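Local structure of LYND (Lyngbya aestuarii, 4V1T) at residues Leu713-Ile718 against Val732-Met737; Ala541-Phe546 against Thr699-Cys704; Arg135-Ser140 against Glu263-Ile268; Thr131-Asp136 against Gly256-Ala261. The protein probably uses ATP and magnesium to convert side chains of a precursor peptide into azoline heterocycles, as a cyclodehydratase of the YcaO family. All blocks are in the same frame, centred on the assembly; numbering follows the deposited sequence.

Overall arrangement
The four contacts form two pairs on opposite sides of the chain's centre. Contacts 1 and 2 touch each other within the YcaO region near bound ADP and magnesium: contact 2 buries two helices against one another, and contact 1 is the partly buried hairpin beside them, entered from helix 697-710. Contacts 3 and 4, whose centres lie about 56 and 57 Å from that of contact 2, both use helix 250-275 and are buried close to the second subunit. Across its segments, contact 1 relies on backbone hydrogen bonds with apolar packing on one flank, contacts 2 and 3 on side-chain packing, and contact 4 on small methyl groups edged by a water-bridged glutamine.

Contact 1 of 4, residues Leu713-Ile718 against Val732-Met737; sequences LETLVI and VTVPGM
L716 and T733 face each other as an antiparallel hydrogen-bonded pair. L716 N gives a short, nearly straight bond to T733 O (2.7 Å, 172° at the hydrogen), while the return bond from T733 N to L716 O is longer, 3.1 Å. The next pair, V717 with V732, is non-hydrogen-bonded, and V732 CA-H points at L716 O instead.

The tight flank is built by V734. Its CG1, anti to the backbone N (chi1 -178°), rests 3.7 Å from L713 CB and close to E714 O; its CG2 lies alongside the methyl of T715, with T715 CB at 3.8 Å. A branched valine suits this place because its two methyls serve two neighbours at once, and T715 and V734 turn the same way, onto F546 and L549 of helix 538-561. Cut back to an alanine, V734 would probably leave the T715 methyl and L713 CB without their packing partner and open a gap against that helix. L713 extends this packing, its CD1 crossing M737 CG at 3.8 Å. Beside it G736 has a positive phi (113°), where a CB would jam against the preceding carbonyl and crowd L713 CD2; M737 N closes the turn on V734 O.

On the open side E714 and P735 are partly exposed and their side chains meet little across the contact. The one close approach is P735 CD, 3.2 Å from E714 O, and the carboxylate of E714 bonds to S498. Together these segments are the open end of a beta hairpin, strands 716-719 and 728-733, in the antiparallel sheet of the YcaO domain.

Contact 2 of 4, residues Ala541-Phe546 against Thr699-Cys704; sequences AILQGF and TDVMTC
L543 is the main bump of this interface, and helix 697-710 supplies the hollow. One branch, CD2, reaches D700 CB, the other, CD1, lies 4.1 Å from C704 SG, and L543 CB is covered by V701 CG1 at 3.7 Å. With I697, which also touches this leucine, D700, V701 and C704 have the spacing of a knobs-into-holes socket. Leucine suits it, since its forked end divides between the walls. Its CG is anti to the backbone N (chi1 -179°), which carries a side chain that starts out along the flank back towards the other helix.

One turn on, F546 offers a flat surface instead of a knob. C704 CB sits over one face of the ring, 3.7 Å from its centroid and only 15° off the normal, a CH-pi contact. The sulfur lies more obliquely, so that C704 SG makes a sulfur-aromatic contact from beside the methylene, and C704 O comes within 3.3 Å of F546 CZ. Cysteine is slim enough for its CB to sit on the ring face while SG also meets L543.

The axes of the two segments pass 9.3 Å apart at 36°. The D700 carboxylate is held by a salt bridge to K335. On helix 538-561, Q544 touches bound ADP, while F546 and I542, which also meet C704 and V701, pack on T715, just before strand 716-719, and V717 within it.

Contact 3 of 4, residues Arg135-Ser140 against Glu263-Ile268; sequences RDIGIS and EIAKWI
In I139 a chi1 of -65° sets CG1 anti to the carbonyl carbon, beside the backbone N, and an extended chi2 (168°) carries CD1 on to helix 250-275. I137 places CG1 between the backbone N and the carbonyl carbon (chi1 57°), from where an extended chi2 takes CD1 to A265. The two isoleucines flank G138, the C-prime residue of the Schellman motif that ends helix 124-135. Its phi is positive; G138 N bonds to R135 O, and I139 N to L134 O. Glycine fits because a CB at these angles would press on the preceding carbonyl.

The chain then enters strand 141-142, parallel to 114-118, and so completes a beta-alpha-beta crossover. On the opposing helix A265 is small enough to let both isoleucines in: its CB lies 3.9 Å from I137 CD1 and 3.6 Å from I139 CD1. I264 CG2 closes one side more loosely. Away from the apolar patch, K266 makes a salt bridge to E263 and also bonds to S296 of the second subunit, whose P250 packs on I137. The tightest spot is where I139 and I268 meet tip to tip, CD1 to CD1 at 3.4 Å.

Contact 4 of 4, residues Thr131-Asp136 against Gly256-Ala261; sequences TTALRD and GLQFAA
A133 turns its methyl toward helix 250-275 and meets two quite different surfaces there. Part of it lies against the flat amide of Q258, 3.5 Å from OE1 and 3.8 Å from NE2, so that the methyl rests over the group's face. Beside the amide, A133 CB meets A261 CB at 4.1 Å. The amide gets there through a bend: a chi2 of -71° folds the Q258 chain back toward helix 124-135. L134 sets off past the helix but its CD2 comes nearer, 4.0 Å from A261 CA. Alanines suit both positions, as the segment axes come within 9.0 Å while crossing at -42°.

The amide's polar atoms are also engaged. A water gives hydrogen bonds to Q258 OE1 (2.6 Å) and to A133 O, while NE2 bonds to Q254 OE1 and joins a second, weak water link toward D136. A leucine in place of Q258 would probably leave that first water and Q254 OE1 without their mate and lose the bridge to A133 O. Q258 and A261 also pack on T255 and S251 of the second subunit. The chemistry thus implies close helix packing through methyl groups, with a glutamine and a water serving A133 O at the edge, in contact with the second subunit.

Contact 1 of 4, residues Leu713-Ile718 against Val732-Met737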
loop_
_atom_site.group_PDB
_atom_site.type_symbol
_atom_site.label_atom_id
_atom_site.label_comp_id
_atom_site.label_asym_id
_atom_site.label_seq_id
_atom_site.Cartn_x
_atom_site.Cartn_y
_atom_site.Cartn_z
ATOM N N LEU B 713 -8.561 -34.911 28.629
ATOM C CA LEU B 713 -9.284 -33.822 27.972
ATOM C C LEU B 713 -9.517 -34.100 26.487
ATOM O O LEU B 713 -8.606 -34.510 25.765
ATOM C CB LEU B 713 -8.511 -32.512 28.129
ATOM C CG LEU B 713 -8.288 -32.037 29.570
ATOM C CD1 LEU B 713 -7.353 -30.836 29.609
ATOM C CD2 LEU B 713 -9.605 -31.692 30.236
ATOM N N GLU B 714 -10.750 -33.868 26.043
ATOM C CA GLU B 714 -11.123 -34.026 24.637
ATOM C C GLU B 714 -11.023 -32.685 23.904
ATOM O O GLU B 714 -11.369 -31.648 24.454
ATOM C CB GLU B 714 -12.542 -34.589 24.535
ATOM C CG GLU B 714 -13.032 -34.828 23.118
ATOM C CD GLU B 714 -14.395 -35.492 23.089
ATOM O OE1 GLU B 714 -15.180 -35.284 24.039
ATOM O OE2 GLU B 714 -14.680 -36.217 22.114
ATOM N N THR B 715 -10.557 -32.709 22.659
ATOM C CA THR B 715 -10.415 -31.485 21.867
ATOM C C THR B 715 -11.330 -31.499 20.642
ATOM O O THR B 715 -11.193 -32.353 19.768
ATOM C CB THR B 715 -8.958 -31.272 21.402
ATOM O OG1 THR B 715 -8.749 -31.930 20.154
ATOM C CG2 THR B 715 -7.981 -31.789 22.431
ATOM N N LEU B 716 -12.272 -30.561 20.597
ATOM C CA LEU B 716 -13.225 -30.465 19.499
ATOM C C LEU B 716 -12.876 -29.308 18.574
ATOM O O LEU B 716 -12.145 -28.400 18.959
ATOM C CB LEU B 716 -14.647 -30.262 20.037
ATOM C CG LEU B 716 -15.260 -31.396 20.859
ATOM C CD1 LEU B 716 -16.605 -30.969 21.434
ATOM C CD2 LEU B 716 -15.402 -32.673 20.043
ATOM N N VAL B 717 -13.415 -29.346 17.356
ATOM C CA VAL B 717 -13.238 -28.264 16.399
ATOM C C VAL B 717 -14.528 -27.978 15.645
ATOM O O VAL B 717 -15.187 -28.906 15.163
ATOM C CB VAL B 717 -12.155 -28.597 15.357
ATOM C CG1 VAL B 717 -11.864 -27.376 14.505
ATOM C CG2 VAL B 717 -10.886 -29.085 16.035
ATOM N N ILE B 718 -14.874 -26.696 15.532
ATOM C CA ILE B 718 -15.929 -26.268 14.625
ATOM C C ILE B 718 -15.346 -25.340 13.560
ATOM O O ILE B 718 -14.817 -24.270 13.855
ATOM C CB ILE B 718 -17.114 -25.602 15.372
ATOM C CG1 ILE B 718 -18.144 -25.048 14.378
ATOM C CG2 ILE B 718 -16.642 -24.529 16.332
ATOM C CD1 ILE B 718 -18.795 -26.111 13.499
ATOM N N VAL B 732 -11.735 -23.851 18.497
ATOM C CA VAL B 732 -11.306 -25.055 19.186
ATOM C C VAL B 732 -11.843 -25.043 20.614
ATOM O O VAL B 732 -11.704 -24.044 21.318
ATOM C CB VAL B 732 -9.782 -25.159 19.225
ATOM C CG1 VAL B 732 -9.361 -26.492 19.803
ATOM C CG2 VAL B 732 -9.204 -24.965 17.822
ATOM N N THR B 733 -12.437 -26.162 21.026
ATOM C CA THR B 733 -13.012 -26.297 22.353
ATOM C C THR B 733 -12.485 -27.536 23.046
ATOM O O THR B 733 -12.603 -28.635 22.515
ATOM C CB THR B 733 -14.549 -26.373 22.293
ATOM O OG1 THR B 733 -15.052 -25.115 21.833
ATOM C CG2 THR B 733 -15.149 -26.671 23.679
ATOM N N VAL B 734 -11.921 -27.343 24.240
ATOM C CA VAL B 734 -11.443 -28.436 25.074
ATOM C C VAL B 734 -12.172 -28.382 26.416
ATOM O O VAL B 734 -11.732 -27.700 27.338
ATOM C CB VAL B 734 -9.920 -28.374 25.286
ATOM C CG1 VAL B 734 -9.454 -29.549 26.121
ATOM C CG2 VAL B 734 -9.188 -28.393 23.945
ATOM N N PRO B 735 -13.304 -29.088 26.528
ATOM C CA PRO B 735 -14.128 -29.007 27.740
ATOM C C PRO B 735 -13.349 -29.304 29.015
ATOM O O PRO B 735 -12.686 -30.329 29.100
ATOM C CB PRO B 735 -15.195 -30.076 27.501
ATOM C CG PRO B 735 -15.306 -30.157 26.016
ATOM C CD PRO B 735 -13.908 -29.975 25.517
ATOM N N GLY B 736 -13.433 -28.396 29.985
ATOM C CA GLY B 736 -12.712 -28.519 31.244
ATOM C C GLY B 736 -11.649 -27.441 31.392
ATOM O O GLY B 736 -11.402 -26.947 32.487
ATOM N N MET B 737 -11.019 -27.063 30.287
ATOM C CA MET B 737 -9.987 -26.031 30.333
ATOM C C MET B 737 -10.616 -24.685 30.622
ATOM O O MET B 737 -11.702 -24.381 30.145
ATOM C CB MET B 737 -9.184 -26.003 29.034
ATOM C CG MET B 737 -8.296 -27.237 28.881
ATOM S SD MET B 737 -7.208 -27.194 27.453
ATOM C CE MET B 737 -5.989 -26.011 28.002
#

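Contact 2 of 4, residues Ala541-Phe546 against Thr699-Cys704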
loop_
_atom_site.group_PDB
_atom_site.type_symbol
_atom_site.label_atom_id
_atom_site.label_comp_id
_atom_site.label_asym_id
_atom_site.label_seq_id
_atom_site.Cartn_x
_atom_site.Cartn_y
_atom_site.Cartn_z
ATOM N N ALA B 541 -4.962 -22.841 11.889
ATOM C CA ALA B 541 -5.943 -22.178 12.728
ATOM C C ALA B 541 -6.242 -22.991 13.992
ATOM O O ALA B 541 -6.409 -22.425 15.075
ATOM C CB ALA B 541 -7.216 -21.932 11.936
ATOM N N ILE B 542 -6.318 -24.310 13.846
ATOM C CA ILE B 542 -6.558 -25.194 14.979
ATOM C C ILE B 542 -5.424 -25.110 15.997
ATOM O O ILE B 542 -5.672 -25.055 17.192
ATOM C CB ILE B 542 -6.726 -26.655 14.519
ATOM C CG1 ILE B 542 -8.038 -26.808 13.747
ATOM C CG2 ILE B 542 -6.722 -27.604 15.718
ATOM C CD1 ILE B 542 -8.196 -28.154 13.066
ATOM N N LEU B 543 -4.185 -25.124 15.509
ATOM C CA LEU B 543 -3.019 -25.043 16.377
ATOM C C LEU B 543 -3.052 -23.768 17.219
ATOM O O LEU B 543 -2.863 -23.803 18.432
ATOM C CB LEU B 543 -1.728 -25.073 15.556
ATOM C CG LEU B 543 -0.422 -25.024 16.354
ATOM C CD1 LEU B 543 -0.341 -26.166 17.354
ATOM C CD2 LEU B 543 0.773 -25.060 15.416
ATOM N N GLN B 544 -3.289 -22.642 16.563
ATOM C CA GLN B 544 -3.348 -21.373 17.259
ATOM C C GLN B 544 -4.498 -21.358 18.260
ATOM O O GLN B 544 -4.341 -20.878 19.379
ATOM C CB GLN B 544 -3.490 -20.218 16.265
ATOM C CG GLN B 544 -3.423 -18.838 16.900
ATOM C CD GLN B 544 -2.082 -18.560 17.547
ATOM O OE1 GLN B 544 -1.048 -18.544 16.872
ATOM N NE2 GLN B 544 -2.090 -18.346 18.868
ATOM N N GLY B 545 -5.647 -21.887 17.852
ATOM C CA GLY B 545 -6.819 -21.932 18.712
ATOM C C GLY B 545 -6.547 -22.722 19.974
ATOM O O GLY B 545 -6.891 -22.293 21.074
ATOM N N PHE B 546 -5.913 -23.878 19.803
ATOM C CA PHE B 546 -5.536 -24.736 20.928
ATOM C C PHE B 546 -4.610 -23.983 21.889
ATOM O O PHE B 546 -4.826 -23.972 23.096
ATOM C CB PHE B 546 -4.845 -26.020 20.427
ATOM C CG PHE B 546 -4.687 -27.073 21.486
ATOM C CD1 PHE B 546 -3.619 -27.039 22.364
ATOM C CD2 PHE B 546 -5.626 -28.081 21.621
ATOM C CE1 PHE B 546 -3.489 -27.992 23.354
ATOM C CE2 PHE B 546 -5.499 -29.041 22.604
ATOM C CZ PHE B 546 -4.427 -28.999 23.472
ATOM N N THR B 699 1.492 -32.226 12.443
ATOM C CA THR B 699 2.076 -33.069 13.467
ATOM C C THR B 699 1.979 -32.364 14.810
ATOM O O THR B 699 1.791 -33.001 15.841
ATOM C CB THR B 699 3.545 -33.407 13.153
ATOM O OG1 THR B 699 3.623 -34.018 11.860
ATOM C CG2 THR B 699 4.118 -34.369 14.194
ATOM N N ASP B 700 2.090 -31.039 14.788
ATOM C CA ASP B 700 2.059 -30.252 16.011
ATOM C C ASP B 700 0.690 -30.246 16.681
ATOM O O ASP B 700 0.623 -30.251 17.900
ATOM C CB ASP B 700 2.505 -28.817 15.741
ATOM C CG ASP B 700 4.011 -28.679 15.690
ATOM O OD1 ASP B 700 4.701 -29.715 15.591
ATOM O OD2 ASP B 700 4.509 -27.537 15.746
ATOM N N VAL B 701 -0.391 -30.250 15.898
ATOM C CA VAL B 701 -1.731 -30.263 16.491
ATOM C C VAL B 701 -2.051 -31.650 17.039
ATOM O O VAL B 701 -2.695 -31.773 18.076
ATOM C CB VAL B 701 -2.849 -29.819 15.501
ATOM C CG1 VAL B 701 -2.420 -28.599 14.711
ATOM C CG2 VAL B 701 -3.260 -30.940 14.562
ATOM N N MET B 702 -1.597 -32.691 16.340
ATOM C CA MET B 702 -1.816 -34.049 16.802
ATOM C C MET B 702 -0.973 -34.308 18.052
ATOM O O MET B 702 -1.287 -35.182 18.855
ATOM C CB MET B 702 -1.518 -35.074 15.695
ATOM C CG MET B 702 -2.514 -35.053 14.526
ATOM S SD MET B 702 -4.261 -34.885 15.009
ATOM C CE MET B 702 -4.579 -36.484 15.763
ATOM N N THR B 703 0.084 -33.526 18.221
ATOM C CA THR B 703 0.849 -33.557 19.456
ATOM C C THR B 703 0.031 -32.935 20.588
ATOM O O THR B 703 0.043 -33.419 21.719
ATOM C CB THR B 703 2.174 -32.792 19.315
ATOM O OG1 THR B 703 2.893 -33.298 18.189
ATOM C CG2 THR B 703 3.028 -32.947 20.576
ATOM N N CYS B 704 -0.677 -31.860 20.266
ATOM C CA CYS B 704 -1.492 -31.152 21.236
ATOM C C CYS B 704 -2.735 -31.936 21.639
ATOM O O CYS B 704 -3.139 -31.918 22.809
ATOM C CB CYS B 704 -1.892 -29.783 20.679
ATOM S SG CYS B 704 -0.530 -28.591 20.593
#

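Contact 3 of 4, residues Arg135-Ser140 against Glu263-Ile268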
loop_
_atom_site.group_PDB
_atom_site.type_symbol
_atom_site.label_atom_id
_atom_site.label_comp_id
_atom_site.label_asym_id
_atom_site.label_seq_id
_atom_site.Cartn_x
_atom_site.Cartn_y
_atom_site.Cartn_z
ATOM N N ARG B 135 -26.945 9.982 -24.458
ATOM C CA ARG B 135 -27.240 10.351 -25.836
ATOM C C ARG B 135 -26.085 11.119 -26.474
ATOM O O ARG B 135 -25.834 11.004 -27.661
ATOM C CB ARG B 135 -28.521 11.184 -25.889
ATOM C CG ARG B 135 -28.977 11.564 -27.286
ATOM C CD ARG B 135 -30.319 12.274 -27.216
ATOM N NE ARG B 135 -30.833 12.635 -28.534
ATOM C CZ ARG B 135 -32.052 13.123 -28.760
ATOM N NH1 ARG B 135 -32.900 13.318 -27.759
ATOM N NH2 ARG B 135 -32.429 13.422 -29.996
ATOM N N ASP B 136 -25.382 11.901 -25.674
ATOM C CA ASP B 136 -24.270 12.697 -26.174
ATOM C C ASP B 136 -23.066 11.822 -26.547
ATOM O O ASP B 136 -22.176 12.264 -27.260
ATOM C CB ASP B 136 -23.868 13.752 -25.135
ATOM C CG ASP B 136 -24.920 14.832 -24.961
ATOM O OD1 ASP B 136 -25.788 14.969 -25.848
ATOM O OD2 ASP B 136 -24.880 15.557 -23.944
ATOM N N ILE B 137 -23.041 10.580 -26.073
ATOM C CA ILE B 137 -21.966 9.668 -26.422
ATOM C C ILE B 137 -22.475 8.534 -27.306
ATOM O O ILE B 137 -21.779 7.549 -27.513
ATOM C CB ILE B 137 -21.269 9.094 -25.169
ATOM C CG1 ILE B 137 -22.263 8.375 -24.258
ATOM C CG2 ILE B 137 -20.588 10.214 -24.398
ATOM C CD1 ILE B 137 -21.610 7.642 -23.111
ATOM N N GLY B 138 -23.690 8.681 -27.822
ATOM C CA GLY B 138 -24.215 7.773 -28.834
ATOM C C GLY B 138 -25.060 6.619 -28.332
ATOM O O GLY B 138 -25.425 5.742 -29.105
ATOM N N ILE B 139 -25.381 6.615 -27.044
ATOM C CA ILE B 139 -26.145 5.525 -26.456
ATOM C C ILE B 139 -27.595 5.944 -26.278
ATOM O O ILE B 139 -27.874 6.975 -25.668
ATOM C CB ILE B 139 -25.547 5.091 -25.102
ATOM C CG1 ILE B 139 -24.155 4.507 -25.322
ATOM C CG2 ILE B 139 -26.420 4.041 -24.435
ATOM C CD1 ILE B 139 -23.353 4.309 -24.058
ATOM N N SER B 140 -28.511 5.143 -26.820
ATOM C CA SER B 140 -29.938 5.449 -26.759
ATOM C C SER B 140 -30.589 4.774 -25.554
ATOM O O SER B 140 -30.167 3.698 -25.127
ATOM C CB SER B 140 -30.638 4.997 -28.042
ATOM O OG SER B 140 -30.419 3.617 -28.257
ATOM N N GLU B 263 -18.821 4.654 -17.964
ATOM C CA GLU B 263 -18.684 3.262 -17.546
ATOM C C GLU B 263 -19.774 2.383 -18.160
ATOM O O GLU B 263 -19.574 1.179 -18.381
ATOM C CB GLU B 263 -18.700 3.155 -16.025
ATOM C CG GLU B 263 -17.500 3.792 -15.349
ATOM C CD GLU B 263 -16.176 3.164 -15.757
ATOM O OE1 GLU B 263 -16.127 1.933 -15.960
ATOM O OE2 GLU B 263 -15.178 3.904 -15.862
ATOM N N ILE B 264 -20.919 2.986 -18.438
ATOM C CA ILE B 264 -21.981 2.290 -19.137
ATOM C C ILE B 264 -21.510 1.968 -20.558
ATOM O O ILE B 264 -21.662 0.854 -21.028
ATOM C CB ILE B 264 -23.275 3.120 -19.167
ATOM C CG1 ILE B 264 -23.946 3.078 -17.791
ATOM C CG2 ILE B 264 -24.254 2.567 -20.208
ATOM C CD1 ILE B 264 -24.966 4.184 -17.564
ATOM N N ALA B 265 -20.939 2.968 -21.220
ATOM C CA ALA B 265 -20.412 2.807 -22.573
ATOM C C ALA B 265 -19.318 1.750 -22.613
ATOM O O ALA B 265 -19.305 0.893 -23.486
ATOM C CB ALA B 265 -19.885 4.129 -23.096
ATOM N N LYS B 266 -18.411 1.809 -21.651
ATOM C CA LYS B 266 -17.319 0.872 -21.595
ATOM C C LYS B 266 -17.821 -0.540 -21.369
ATOM O O LYS B 266 -17.252 -1.493 -21.900
ATOM C CB LYS B 266 -16.327 1.259 -20.499
ATOM C CG LYS B 266 -15.406 2.410 -20.878
ATOM C CD LYS B 266 -14.125 2.399 -20.071
ATOM C CE LYS B 266 -14.330 2.993 -18.703
ATOM N NZ LYS B 266 -13.382 2.441 -17.709
ATOM N N TRP B 267 -18.886 -0.684 -20.588
ATOM C CA TRP B 267 -19.463 -2.007 -20.370
ATOM C C TRP B 267 -20.100 -2.590 -21.628
ATOM O O TRP B 267 -19.855 -3.747 -21.972
ATOM C CB TRP B 267 -20.509 -2.001 -19.248
ATOM C CG TRP B 267 -21.198 -3.307 -19.186
ATOM C CD1 TRP B 267 -22.453 -3.591 -19.633
ATOM C CD2 TRP B 267 -20.652 -4.542 -18.715
ATOM N NE1 TRP B 267 -22.731 -4.920 -19.452
ATOM C CE2 TRP B 267 -21.643 -5.526 -18.884
ATOM C CE3 TRP B 267 -19.426 -4.905 -18.149
ATOM C CZ2 TRP B 267 -21.451 -6.848 -18.508
ATOM C CZ3 TRP B 267 -19.231 -6.225 -17.784
ATOM C CH2 TRP B 267 -20.238 -7.181 -17.968
ATOM N N ILE B 268 -20.926 -1.798 -22.305
ATOM C CA ILE B 268 -21.657 -2.300 -23.473
ATOM C C ILE B 268 -20.689 -2.640 -24.598
ATOM O O ILE B 268 -20.914 -3.608 -25.344
ATOM C CB ILE B 268 -22.731 -1.305 -23.987
ATOM C CG1 ILE B 268 -22.106 0.047 -24.334
ATOM C CG2 ILE B 268 -23.822 -1.134 -22.941
ATOM C CD1 ILE B 268 -23.059 1.024 -24.984
#

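Contact 4 of 4, residues Thr131-Asp136 against Gly256-Ala261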
loop_
_atom_site.group_PDB
_atom_site.type_symbol
_atom_site.label_atom_id
_atom_site.label_comp_id
_atom_site.label_asym_id
_atom_site.label_seq_id
_atom_site.Cartn_x
_atom_site.Cartn_y
_atom_site.Cartn_z
ATOM N N THR B 131 -29.959 10.339 -19.244
ATOM C CA THR B 131 -30.403 10.007 -20.597
ATOM C C THR B 131 -29.697 10.910 -21.597
ATOM O O THR B 131 -29.185 10.446 -22.618
ATOM C CB THR B 131 -31.938 10.145 -20.745
ATOM O OG1 THR B 131 -32.596 9.205 -19.883
ATOM C CG2 THR B 131 -32.381 9.909 -22.188
ATOM N N THR B 132 -29.660 12.199 -21.286
ATOM C CA THR B 132 -28.970 13.169 -22.117
ATOM C C THR B 132 -27.473 12.872 -22.178
ATOM O O THR B 132 -26.856 12.902 -23.248
ATOM C CB THR B 132 -29.204 14.597 -21.590
ATOM O OG1 THR B 132 -30.607 14.849 -21.571
ATOM C CG2 THR B 132 -28.523 15.645 -22.478
ATOM N N ALA B 133 -26.892 12.553 -21.032
ATOM C CA ALA B 133 -25.480 12.236 -20.972
ATOM C C ALA B 133 -25.154 11.055 -21.877
ATOM O O ALA B 133 -24.158 11.072 -22.603
ATOM C CB ALA B 133 -25.075 11.933 -19.549
ATOM N N LEU B 134 -25.993 10.028 -21.834
ATOM C CA LEU B 134 -25.791 8.845 -22.660
ATOM C C LEU B 134 -25.952 9.161 -24.147
ATOM O O LEU B 134 -25.192 8.665 -24.989
ATOM C CB LEU B 134 -26.764 7.737 -22.252
ATOM C CG LEU B 134 -26.426 7.039 -20.933
ATOM C CD1 LEU B 134 -27.629 6.295 -20.359
ATOM C CD2 LEU B 134 -25.263 6.095 -21.136
ATOM N N ARG B 135 -26.945 9.982 -24.458
ATOM C CA ARG B 135 -27.240 10.351 -25.836
ATOM C C ARG B 135 -26.085 11.119 -26.474
ATOM O O ARG B 135 -25.834 11.004 -27.661
ATOM C CB ARG B 135 -28.521 11.184 -25.889
ATOM C CG ARG B 135 -28.977 11.564 -27.286
ATOM C CD ARG B 135 -30.319 12.274 -27.216
ATOM N NE ARG B 135 -30.833 12.635 -28.534
ATOM C CZ ARG B 135 -32.052 13.123 -28.760
ATOM N NH1 ARG B 135 -32.900 13.318 -27.759
ATOM N NH2 ARG B 135 -32.429 13.422 -29.996
ATOM N N ASP B 136 -25.382 11.901 -25.674
ATOM C CA ASP B 136 -24.270 12.697 -26.174
ATOM C C ASP B 136 -23.066 11.822 -26.547
ATOM O O ASP B 136 -22.176 12.264 -27.260
ATOM C CB ASP B 136 -23.868 13.752 -25.135
ATOM C CG ASP B 136 -24.920 14.832 -24.961
ATOM O OD1 ASP B 136 -25.788 14.969 -25.848
ATOM O OD2 ASP B 136 -24.880 15.557 -23.944
ATOM N N GLY B 256 -21.299 12.579 -11.287
ATOM C CA GLY B 256 -21.666 11.193 -11.111
ATOM C C GLY B 256 -22.365 10.582 -12.320
ATOM O O GLY B 256 -22.122 9.421 -12.667
ATOM N N LEU B 257 -23.237 11.352 -12.959
ATOM C CA LEU B 257 -24.007 10.841 -14.090
ATOM C C LEU B 257 -23.155 10.709 -15.362
ATOM O O LEU B 257 -23.328 9.776 -16.144
ATOM C CB LEU B 257 -25.201 11.751 -14.348
ATOM C CG LEU B 257 -26.236 11.823 -13.218
ATOM C CD1 LEU B 257 -27.303 12.860 -13.536
ATOM C CD2 LEU B 257 -26.867 10.472 -12.942
ATOM N N GLN B 258 -22.239 11.647 -15.564
ATOM C CA GLN B 258 -21.355 11.617 -16.725
ATOM C C GLN B 258 -20.338 10.490 -16.560
ATOM O O GLN B 258 -20.032 9.757 -17.498
ATOM C CB GLN B 258 -20.651 12.968 -16.899
ATOM C CG GLN B 258 -21.588 14.130 -17.230
ATOM C CD GLN B 258 -22.151 14.063 -18.633
ATOM O OE1 GLN B 258 -21.819 13.167 -19.412
ATOM N NE2 GLN B 258 -23.009 15.011 -18.963
ATOM N N PHE B 259 -19.827 10.359 -15.343
ATOM C CA PHE B 259 -18.955 9.256 -14.972
ATOM C C PHE B 259 -19.672 7.926 -15.223
ATOM O O PHE B 259 -19.112 6.997 -15.795
ATOM C CB PHE B 259 -18.564 9.403 -13.503
ATOM C CG PHE B 259 -17.347 8.630 -13.085
ATOM C CD1 PHE B 259 -16.827 7.606 -13.855
ATOM C CD2 PHE B 259 -16.732 8.930 -11.877
ATOM C CE1 PHE B 259 -15.714 6.901 -13.433
ATOM C CE2 PHE B 259 -15.627 8.227 -11.448
ATOM C CZ PHE B 259 -15.112 7.216 -12.230
ATOM N N ALA B 260 -20.924 7.842 -14.804
ATOM C CA ALA B 260 -21.712 6.637 -15.025
ATOM C C ALA B 260 -21.895 6.370 -16.522
ATOM O O ALA B 260 -21.839 5.223 -16.970
ATOM C CB ALA B 260 -23.056 6.754 -14.344
ATOM N N ALA B 261 -22.123 7.430 -17.291
ATOM C CA ALA B 261 -22.304 7.289 -18.735
ATOM C C ALA B 261 -21.081 6.624 -19.392
ATOM O O ALA B 261 -21.221 5.721 -20.218
ATOM C CB ALA B 261 -22.574 8.645 -19.370
HETATM O O HOH W 1 -21.975 13.088 -22.027
HETATM O O HOH W 2 -25.090 16.503 -20.606
#